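Local coordinates for KaiC-like domain-containing protein (Pyrococcus horikoshii, PDB 3BS4) that is of unknown function but has a KaiC-like, RecA-type alpha/beta fold and was crystallised with an unidentified peptide bound to it, at residues A[38-43]-A[245-250]; A[80-85]-A[131-136]; A[87-92]-A[117-122]. One frame throughout, in Å; residues are numbered along the deposited sequence.

Contact 1 (A[38-43]-A[245-250]); sequences LFYILS and GNEPKL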
loop_
_atom_site.group_PDB
_atom_site.type_symbol
_atom_site.label_atom_id
_atom_site.label_comp_id
_atom_site.label_asym_id
_atom_site.label_seq_id
_atom_site.Cartn_x
_atom_site.Cartn_y
_atom_site.Cartn_z
ATOM N N LEU A 38 -6.010 6.197 -1.521
ATOM C CA LEU A 38 -4.689 5.577 -1.569
ATOM C C LEU A 38 -4.073 5.649 -2.964
ATOM O O LEU A 38 -2.865 5.924 -3.080
ATOM C CB LEU A 38 -4.718 4.127 -1.075
ATOM C CG LEU A 38 -3.309 3.557 -0.865
ATOM C CD1 LEU A 38 -2.437 4.480 -0.015
ATOM C CD2 LEU A 38 -3.355 2.222 -0.216
ATOM N N PHE A 39 -4.867 5.405 -4.008
ATOM C CA PHE A 39 -4.332 5.535 -5.374
ATOM C C PHE A 39 -3.908 6.972 -5.664
ATOM O O PHE A 39 -2.906 7.208 -6.334
ATOM C CB PHE A 39 -5.314 5.006 -6.419
ATOM C CG PHE A 39 -5.199 3.519 -6.642
ATOM C CD1 PHE A 39 -4.174 2.997 -7.432
ATOM C CD2 PHE A 39 -6.126 2.647 -6.088
ATOM C CE1 PHE A 39 -4.064 1.610 -7.656
ATOM C CE2 PHE A 39 -6.024 1.256 -6.296
ATOM C CZ PHE A 39 -4.992 0.740 -7.082
ATOM N N TYR A 40 -4.649 7.934 -5.130
ATOM C CA TYR A 40 -4.230 9.322 -5.261
ATOM C C TYR A 40 -2.852 9.566 -4.648
ATOM O O TYR A 40 -1.971 10.131 -5.295
ATOM C CB TYR A 40 -5.278 10.243 -4.643
ATOM C CG TYR A 40 -4.886 11.693 -4.719
ATOM C CD1 TYR A 40 -5.061 12.413 -5.901
ATOM C CD2 TYR A 40 -4.312 12.335 -3.614
ATOM C CE1 TYR A 40 -4.685 13.745 -5.977
ATOM C CE2 TYR A 40 -3.933 13.684 -3.680
ATOM C CZ TYR A 40 -4.126 14.369 -4.874
ATOM O OH TYR A 40 -3.743 15.694 -4.958
ATOM N N ILE A 41 -2.665 9.124 -3.409
ATOM C CA ILE A 41 -1.380 9.252 -2.730
ATOM C C ILE A 41 -0.260 8.598 -3.542
ATOM O O ILE A 41 0.795 9.205 -3.761
ATOM C CB ILE A 41 -1.459 8.680 -1.304
ATOM C CG1 ILE A 41 -2.432 9.522 -0.467
ATOM C CG2 ILE A 41 -0.070 8.640 -0.649
ATOM C CD1 ILE A 41 -2.705 8.966 0.920
ATOM N N LEU A 42 -0.502 7.368 -3.991
ATOM C CA LEU A 42 0.454 6.636 -4.821
ATOM C C LEU A 42 0.831 7.437 -6.078
ATOM O O LEU A 42 2.024 7.602 -6.396
ATOM C CB LEU A 42 -0.165 5.289 -5.230
ATOM C CG LEU A 42 0.523 4.386 -6.263
ATOM C CD1 LEU A 42 1.955 4.169 -5.911
ATOM C CD2 LEU A 42 -0.209 3.045 -6.341
ATOM N N SER A 43 -0.183 7.954 -6.773
ATOM C CA SER A 43 0.065 8.723 -7.988
ATOM C C SER A 43 0.931 9.955 -7.683
ATOM O O SER A 43 1.805 10.318 -8.483
ATOM C CB SER A 43 -1.249 9.124 -8.662
ATOM O OG SER A 43 -1.904 10.163 -7.958
ATOM N N GLY A 245 -12.813 15.544 -9.262
ATOM C CA GLY A 245 -12.116 14.669 -10.206
ATOM C C GLY A 245 -11.535 13.542 -9.371
ATOM O O GLY A 245 -12.265 12.854 -8.666
ATOM N N ASN A 246 -10.219 13.378 -9.422
ATOM C CA ASN A 246 -9.566 12.341 -8.624
ATOM C C ASN A 246 -9.010 12.826 -7.294
ATOM O O ASN A 246 -8.518 12.020 -6.493
ATOM C CB ASN A 246 -8.472 11.678 -9.448
ATOM C CG ASN A 246 -9.031 10.831 -10.569
ATOM O OD1 ASN A 246 -10.052 10.143 -10.414
ATOM N ND2 ASN A 246 -8.364 10.871 -11.713
ATOM N N GLU A 247 -9.094 14.131 -7.053
ATOM C CA GLU A 247 -8.474 14.732 -5.875
ATOM C C GLU A 247 -9.404 14.667 -4.678
ATOM O O GLU A 247 -10.512 15.213 -4.734
ATOM C CB GLU A 247 -8.102 16.198 -6.128
ATOM C CG GLU A 247 -7.261 16.814 -5.012
ATOM C CD GLU A 247 -7.060 18.307 -5.199
ATOM O OE1 GLU A 247 -7.659 18.872 -6.145
ATOM O OE2 GLU A 247 -6.300 18.909 -4.401
ATOM N N PRO A 248 -8.954 14.022 -3.582
ATOM C CA PRO A 248 -9.794 13.993 -2.396
ATOM C C PRO A 248 -9.745 15.345 -1.714
ATOM O O PRO A 248 -8.670 15.943 -1.563
ATOM C CB PRO A 248 -9.125 12.948 -1.483
ATOM C CG PRO A 248 -7.935 12.435 -2.221
ATOM C CD PRO A 248 -7.658 13.346 -3.366
ATOM N N LYS A 249 -10.915 15.821 -1.309
ATOM C CA LYS A 249 -11.042 17.096 -0.642
ATOM C C LYS A 249 -11.593 16.839 0.760
ATOM O O LYS A 249 -12.720 16.370 0.903
ATOM C CB LYS A 249 -11.982 17.985 -1.450
ATOM C CG LYS A 249 -11.492 18.316 -2.865
ATOM C CD LYS A 249 -10.124 19.002 -2.814
ATOM C CE LYS A 249 -9.981 20.057 -3.891
ATOM N NZ LYS A 249 -10.914 21.190 -3.626
ATOM N N LEU A 250 -10.794 17.134 1.780
ATOM C CA LEU A 250 -11.121 16.788 3.167
ATOM C C LEU A 250 -11.515 18.003 3.982
ATOM O O LEU A 250 -11.002 19.085 3.743
ATOM C CB LEU A 250 -9.919 16.126 3.844
ATOM C CG LEU A 250 -9.756 14.614 3.623
ATOM C CD1 LEU A 250 -9.368 14.288 2.188
ATOM C CD2 LEU A 250 -8.678 14.084 4.572
#
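The ring of Tyr40 lies against the pyrrolidine of Pro248, whose CD sits almost over its centre, 3.5 Å from the Tyr40 ring centroid and 12° off the ring normal. This is a CH-pi contact made over the face, by a carbon next to the proline nitrogen, whose hydrogens are probably somewhat polarised. Tyr40 swings its CG anti to the backbone N (chi1 179°), which sends the ring outward from helix 34-47 to the start of strand 247-252. Glu247 runs beside it: its extended chain points the same way as the tyrosine, the carboxylate plane is 19° from that of the ring, and Glu247 CG comes within 3.7 Å of Tyr40 OH. At the other end of the ring, Asn246 O approaches Tyr40 CD1 obliquely at 3.5 Å. With an alanine at Tyr40, the face that covers Pro248 CD would be lost, and the turn into the strand would probably be left with a gap on its helix side. Further along the helix, Ser43 OG donates to Tyr40 O at 2.7 Å, a bond back to the carbonyl three residues earlier. Leu38 and Leu42 of the same helix point into the core, where both touch Phe144 of strand 141-146. The contact thus joins a helix covering the parallel core of a RecA-like alpha/beta fold to the outermost strand of its antiparallel C-terminal extension.

Contact 2 (A[80-85]-A[131-136]); sequences ENHRLA and MDLNLF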
loop_
_atom_site.group_PDB
_atom_site.type_symbol
_atom_site.label_atom_id
_atom_site.label_comp_id
_atom_site.label_asym_id
_atom_site.label_seq_id
_atom_site.Cartn_x
_atom_site.Cartn_y
_atom_site.Cartn_z
ATOM N N GLU A 80 9.745 1.284 -16.974
ATOM C CA GLU A 80 10.905 1.241 -17.861
ATOM C C GLU A 80 11.997 2.218 -17.410
ATOM O O GLU A 80 13.178 2.023 -17.699
ATOM C CB GLU A 80 10.469 1.408 -19.334
ATOM C CG GLU A 80 9.717 0.148 -19.831
ATOM C CD GLU A 80 9.491 0.045 -21.354
ATOM O OE1 GLU A 80 9.782 1.005 -22.103
ATOM O OE2 GLU A 80 9.001 -1.027 -21.801
ATOM N N ASN A 81 11.607 3.244 -16.669
ATOM C CA ASN A 81 12.556 4.219 -16.146
ATOM C C ASN A 81 12.988 3.923 -14.713
ATOM O O ASN A 81 13.609 4.760 -14.069
ATOM C CB ASN A 81 12.008 5.644 -16.309
ATOM C CG ASN A 81 12.041 6.115 -17.775
ATOM O OD1 ASN A 81 13.085 6.541 -18.270
ATOM N ND2 ASN A 81 10.909 6.007 -18.472
ATOM N N HIS A 82 12.653 2.725 -14.236
ATOM C CA HIS A 82 13.170 2.187 -12.966
ATOM C C HIS A 82 12.671 2.914 -11.721
ATOM O O HIS A 82 13.283 2.801 -10.664
ATOM C CB HIS A 82 14.716 2.131 -12.988
ATOM C CG HIS A 82 15.252 1.116 -13.947
ATOM N ND1 HIS A 82 16.005 1.457 -15.048
ATOM C CD2 HIS A 82 15.107 -0.228 -13.990
ATOM C CE1 HIS A 82 16.313 0.364 -15.723
ATOM N NE2 HIS A 82 15.786 -0.674 -15.098
ATOM N N ARG A 83 11.575 3.659 -11.850
ATOM C CA ARG A 83 11.000 4.373 -10.708
ATOM C C ARG A 83 10.031 3.491 -9.938
ATOM O O ARG A 83 9.893 3.627 -8.720
ATOM C CB ARG A 83 10.250 5.625 -11.166
ATOM C CG ARG A 83 11.143 6.641 -11.899
ATOM C CD ARG A 83 12.323 7.047 -11.026
ATOM N NE ARG A 83 12.911 8.317 -11.476
ATOM C CZ ARG A 83 13.815 8.440 -12.450
ATOM N NH1 ARG A 83 14.265 7.377 -13.110
ATOM N NH2 ARG A 83 14.271 9.642 -12.764
ATOM N N LEU A 84 9.345 2.625 -10.673
ATOM C CA LEU A 84 8.318 1.750 -10.103
ATOM C C LEU A 84 8.735 0.285 -10.251
ATOM O O LEU A 84 9.192 -0.123 -11.328
ATOM C CB LEU A 84 7.002 2.008 -10.831
ATOM C CG LEU A 84 5.795 1.123 -10.512
ATOM C CD1 LEU A 84 5.407 1.262 -9.032
ATOM C CD2 LEU A 84 4.638 1.456 -11.450
ATOM N N ALA A 85 8.588 -0.489 -9.173
ATOM C CA ALA A 85 8.770 -1.947 -9.220
ATOM C C ALA A 85 7.448 -2.571 -8.806
ATOM O O ALA A 85 6.828 -2.101 -7.860
ATOM C CB ALA A 85 9.866 -2.386 -8.281
ATOM N N MET A 131 19.990 0.540 -6.173
ATOM C CA MET A 131 21.278 0.929 -5.582
ATOM C C MET A 131 22.364 1.021 -6.673
ATOM O O MET A 131 23.156 1.984 -6.696
ATOM C CB MET A 131 21.711 -0.020 -4.453
ATOM C CG MET A 131 22.980 0.456 -3.717
ATOM S SD MET A 131 22.866 2.061 -2.847
ATOM C CE MET A 131 21.665 1.584 -1.622
ATOM N N ASP A 132 22.392 0.029 -7.565
ATOM C CA ASP A 132 23.386 0.047 -8.659
ATOM C C ASP A 132 23.281 1.337 -9.481
ATOM O O ASP A 132 24.296 1.922 -9.868
ATOM C CB ASP A 132 23.241 -1.157 -9.578
ATOM C CG ASP A 132 23.795 -2.448 -8.982
ATOM O OD1 ASP A 132 24.321 -2.461 -7.838
ATOM O OD2 ASP A 132 23.691 -3.479 -9.674
ATOM N N LEU A 133 22.055 1.766 -9.761
ATOM C CA LEU A 133 21.829 2.966 -10.559
ATOM C C LEU A 133 21.909 4.260 -9.751
ATOM O O LEU A 133 21.766 5.360 -10.311
ATOM C CB LEU A 133 20.500 2.851 -11.314
ATOM C CG LEU A 133 20.305 1.616 -12.205
ATOM C CD1 LEU A 133 18.933 1.663 -12.930
ATOM C CD2 LEU A 133 21.436 1.456 -13.266
ATOM N N ASN A 134 22.130 4.116 -8.442
ATOM C CA ASN A 134 22.180 5.246 -7.487
ATOM C C ASN A 134 20.870 6.031 -7.430
ATOM O O ASN A 134 20.854 7.265 -7.298
ATOM C CB ASN A 134 23.376 6.191 -7.757
ATOM C CG ASN A 134 23.642 7.126 -6.593
ATOM O OD1 ASN A 134 23.721 6.692 -5.439
ATOM N ND2 ASN A 134 23.754 8.416 -6.880
ATOM N N LEU A 135 19.759 5.304 -7.522
ATOM C CA LEU A 135 18.470 5.962 -7.605
ATOM C C LEU A 135 17.885 6.303 -6.243
ATOM O O LEU A 135 16.927 7.062 -6.190
ATOM C CB LEU A 135 17.470 5.157 -8.446
ATOM C CG LEU A 135 17.761 5.153 -9.951
ATOM C CD1 LEU A 135 16.857 4.173 -10.671
ATOM C CD2 LEU A 135 17.621 6.566 -10.547
ATOM N N PHE A 136 18.436 5.769 -5.153
ATOM C CA PHE A 136 17.940 6.171 -3.830
ATOM C C PHE A 136 18.302 7.618 -3.510
ATOM O O PHE A 136 17.578 8.308 -2.793
ATOM C CB PHE A 136 18.463 5.278 -2.712
ATOM C CG PHE A 136 17.902 3.881 -2.713
ATOM C CD1 PHE A 136 16.622 3.617 -2.198
ATOM C CD2 PHE A 136 18.666 2.820 -3.159
ATOM C CE1 PHE A 136 16.132 2.309 -2.161
ATOM C CE2 PHE A 136 18.184 1.518 -3.121
ATOM C CZ PHE A 136 16.912 1.268 -2.623
#
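Two helix ends face each other here, with Arg83 and Leu135 the closest pair of CA atoms at 8.2 Å. Each segment leaves its helix through a Schellman motif, in which His82 and Asn134 take up positive phi; beyond it, segment 80-85 passes into strand 84-87, while 131-136 runs on as loop. His82 carries most of its side of the contact. Its CG is anti to the carbonyl carbon (chi1 -68°), and the imidazole presents one face to Leu133, whose CD1 stands 3.6 Å from His82 ND1. The same methyl is 25° off the normal at the ring centroid, a CH-pi contact displaced toward the rim; on the opposite face the ring has Glu80 O. The two side chains cross at about a right angle. Next to this pair, Leu135 CD1 packs against His82 CB at 3.8 Å, and Leu135 CD2 approaches Arg83 NH1 obliquely at 4.3 Å. That guanidinium is held from two places: Arg83 NH1 donates to Asn81 O of its own segment at 2.9 Å through a bent bond (131°), and Arg83 NE forms a salt bridge with Asp49 OD1. His82 O accepts from Trp130 NE1, tying the turn to helix 115-132 as well. The contact is thus made by leucine methyls, on an imidazole, on His82 CB and loosely on a guanidinium, while Arg83 and His82 O find polar partners in Asn81, Asp49 and Trp130.

Contact 3 (A[87-92]-A[117-122]); sequences VDTFGS and IKYAKA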
loop_
_atom_site.group_PDB
_atom_site.type_symbol
_atom_site.label_atom_id
_atom_site.label_comp_id
_atom_site.label_asym_id
_atom_site.label_seq_id
_atom_site.Cartn_x
_atom_site.Cartn_y
_atom_site.Cartn_z
ATOM N N VAL A 87 5.606 -6.266 -7.801
ATOM C CA VAL A 87 5.541 -7.719 -7.631
ATOM C C VAL A 87 4.103 -8.089 -7.957
ATOM O O VAL A 87 3.173 -7.709 -7.235
ATOM C CB VAL A 87 5.906 -8.167 -6.212
ATOM C CG1 VAL A 87 5.816 -9.699 -6.079
ATOM C CG2 VAL A 87 7.301 -7.654 -5.799
ATOM N N ASP A 88 3.910 -8.804 -9.053
ATOM C CA ASP A 88 2.561 -9.159 -9.478
ATOM C C ASP A 88 2.110 -10.437 -8.792
ATOM O O ASP A 88 2.110 -11.529 -9.366
ATOM C CB ASP A 88 2.456 -9.240 -11.005
ATOM C CG ASP A 88 1.037 -9.483 -11.479
ATOM O OD1 ASP A 88 0.110 -9.475 -10.650
ATOM O OD2 ASP A 88 0.835 -9.668 -12.701
ATOM N N THR A 89 1.730 -10.276 -7.534
ATOM C CA THR A 89 1.268 -11.387 -6.722
ATOM C C THR A 89 -0.014 -11.988 -7.309
ATOM O O THR A 89 -0.188 -13.220 -7.347
ATOM C CB THR A 89 1.080 -10.895 -5.276
ATOM O OG1 THR A 89 2.351 -10.423 -4.802
ATOM C CG2 THR A 89 0.590 -12.021 -4.362
ATOM N N PHE A 90 -0.913 -11.132 -7.773
ATOM C CA PHE A 90 -2.157 -11.614 -8.366
ATOM C C PHE A 90 -1.852 -12.544 -9.542
ATOM O O PHE A 90 -2.378 -13.667 -9.611
ATOM C CB PHE A 90 -3.017 -10.435 -8.820
ATOM C CG PHE A 90 -4.357 -10.853 -9.373
ATOM C CD1 PHE A 90 -5.481 -10.901 -8.541
ATOM C CD2 PHE A 90 -4.483 -11.256 -10.704
ATOM C CE1 PHE A 90 -6.705 -11.312 -9.041
ATOM C CE2 PHE A 90 -5.708 -11.654 -11.211
ATOM C CZ PHE A 90 -6.817 -11.681 -10.372
ATOM N N GLY A 91 -1.013 -12.089 -10.468
ATOM C CA GLY A 91 -0.708 -12.934 -11.636
ATOM C C GLY A 91 -0.003 -14.217 -11.224
ATOM O O GLY A 91 -0.211 -15.281 -11.824
ATOM N N SER A 92 0.824 -14.123 -10.192
ATOM C CA SER A 92 1.558 -15.273 -9.671
ATOM C C SER A 92 0.606 -16.325 -9.125
ATOM O O SER A 92 0.751 -17.505 -9.439
ATOM C CB SER A 92 2.541 -14.821 -8.586
ATOM O OG SER A 92 3.438 -13.846 -9.110
ATOM N N ILE A 117 9.739 -15.296 2.314
ATOM C CA ILE A 117 11.106 -15.329 1.770
ATOM C C ILE A 117 11.120 -15.036 0.265
ATOM O O ILE A 117 12.062 -14.410 -0.255
ATOM C CB ILE A 117 11.871 -16.646 2.153
ATOM C CG1 ILE A 117 13.365 -16.516 1.860
ATOM C CG2 ILE A 117 11.288 -17.855 1.473
ATOM C CD1 ILE A 117 14.125 -15.958 3.048
ATOM N N LYS A 118 10.077 -15.458 -0.443
ATOM C CA LYS A 118 9.999 -15.159 -1.873
ATOM C C LYS A 118 9.828 -13.647 -2.114
ATOM O O LYS A 118 10.444 -13.081 -3.030
ATOM C CB LYS A 118 8.923 -15.994 -2.562
ATOM C CG LYS A 118 9.313 -17.475 -2.552
ATOM C CD LYS A 118 8.387 -18.349 -3.376
ATOM C CE LYS A 118 9.029 -19.738 -3.495
ATOM N NZ LYS A 118 8.114 -20.697 -4.190
ATOM N N TYR A 119 9.030 -12.991 -1.268
ATOM C CA TYR A 119 8.940 -11.527 -1.358
ATOM C C TYR A 119 10.283 -10.871 -1.053
ATOM O O TYR A 119 10.679 -9.909 -1.718
ATOM C CB TYR A 119 7.924 -10.964 -0.377
ATOM C CG TYR A 119 6.506 -10.876 -0.890
ATOM C CD1 TYR A 119 6.219 -10.436 -2.184
ATOM C CD2 TYR A 119 5.447 -11.134 -0.036
ATOM C CE1 TYR A 119 4.885 -10.332 -2.632
ATOM C CE2 TYR A 119 4.133 -11.035 -0.465
ATOM C CZ TYR A 119 3.857 -10.651 -1.752
ATOM O OH TYR A 119 2.544 -10.536 -2.140
ATOM N N ALA A 120 10.965 -11.375 -0.030
ATOM C CA ALA A 120 12.208 -10.738 0.415
ATOM C C ALA A 120 13.234 -10.776 -0.701
ATOM O O ALA A 120 13.954 -9.812 -0.920
ATOM C CB ALA A 120 12.742 -11.438 1.664
ATOM N N LYS A 121 13.276 -11.890 -1.420
ATOM C CA LYS A 121 14.203 -12.052 -2.528
ATOM C C LYS A 121 13.879 -11.064 -3.648
ATOM O O LYS A 121 14.776 -10.435 -4.194
ATOM C CB LYS A 121 14.171 -13.498 -3.030
ATOM C CG LYS A 121 14.494 -14.507 -1.939
ATOM C CD LYS A 121 14.418 -15.944 -2.449
ATOM C CE LYS A 121 14.819 -16.945 -1.374
ATOM N NZ LYS A 121 16.238 -16.824 -0.969
ATOM N N ALA A 122 12.590 -10.919 -3.965
ATOM C CA ALA A 122 12.152 -9.967 -5.017
ATOM C C ALA A 122 12.504 -8.554 -4.618
ATOM O O ALA A 122 13.031 -7.781 -5.424
ATOM C CB ALA A 122 10.635 -10.072 -5.265
#
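The end of strand 84-87 and the first turn of helix 89-94 lie against one side of helix 115-132, with Val87 and Ala122 the nearest CA atoms at 7.5 Å. Tyr119 reaches across with its hydroxyl, and Thr89 OG1 and Tyr119 OH share a 2.7 Å hydrogen bond in which either could be the donor. The threonine oxygen arrives at the edge of the phenol, near the ring plane, and the side chains cross at about a right angle. Thr89 OG1 is anti to the carbonyl carbon (chi1 -60°), which turns it to the phenol; Thr89 CG2 still comes within 3.3 Å of Tyr119 OH. Tyr119 OH is also hydrogen-bonded to Tyr151 OH, so two bonds hold it. Val87 splits its branches: CG1 meets the ring edge at Tyr119 CE1, 3.6 Å away, while CG2 reaches Ala122 CB at 4.2 Å. Just before Thr89, Asp88 is the N-cap of helix 89-94. Asp88 OD1 accepts from Gly91 N at 2.9 Å, met from well above the carboxylate plane. The backbone oxygen Asp88 O is gripped from opposite faces by Ser92 N and Ser92 OG, the latter at 2.7 Å. Phe55 meets the Tyr119 ring edge to face, and a polar side chain of the bound peptide packs on the same tyrosine. An N-capped helix directly following a parallel strand and packed on helix 115-132 fits a RecA-like alpha/beta fold, here close to the bound peptide.

In the fold
Contacts 2 and 3 belong together: both use helix 115-132, contact 2 at its C-terminal end and contact 3 nearer its start, and they lie at the two ends of strand 84-87. Their centres are 18 Å apart, and they touch nowhere beyond the join in sequence. The centre of contact 1 lies 24 Å from that of contact 2, though their nearest atoms are about 5 Å apart without touching, and 26 Å from that of contact 3, on the other side of the chain's centre. The mixed sheet connects them, with strand 84-87 near one margin and strand 247-252 forming the other. Of the three, contact 3 meets the bound peptide, through Tyr119.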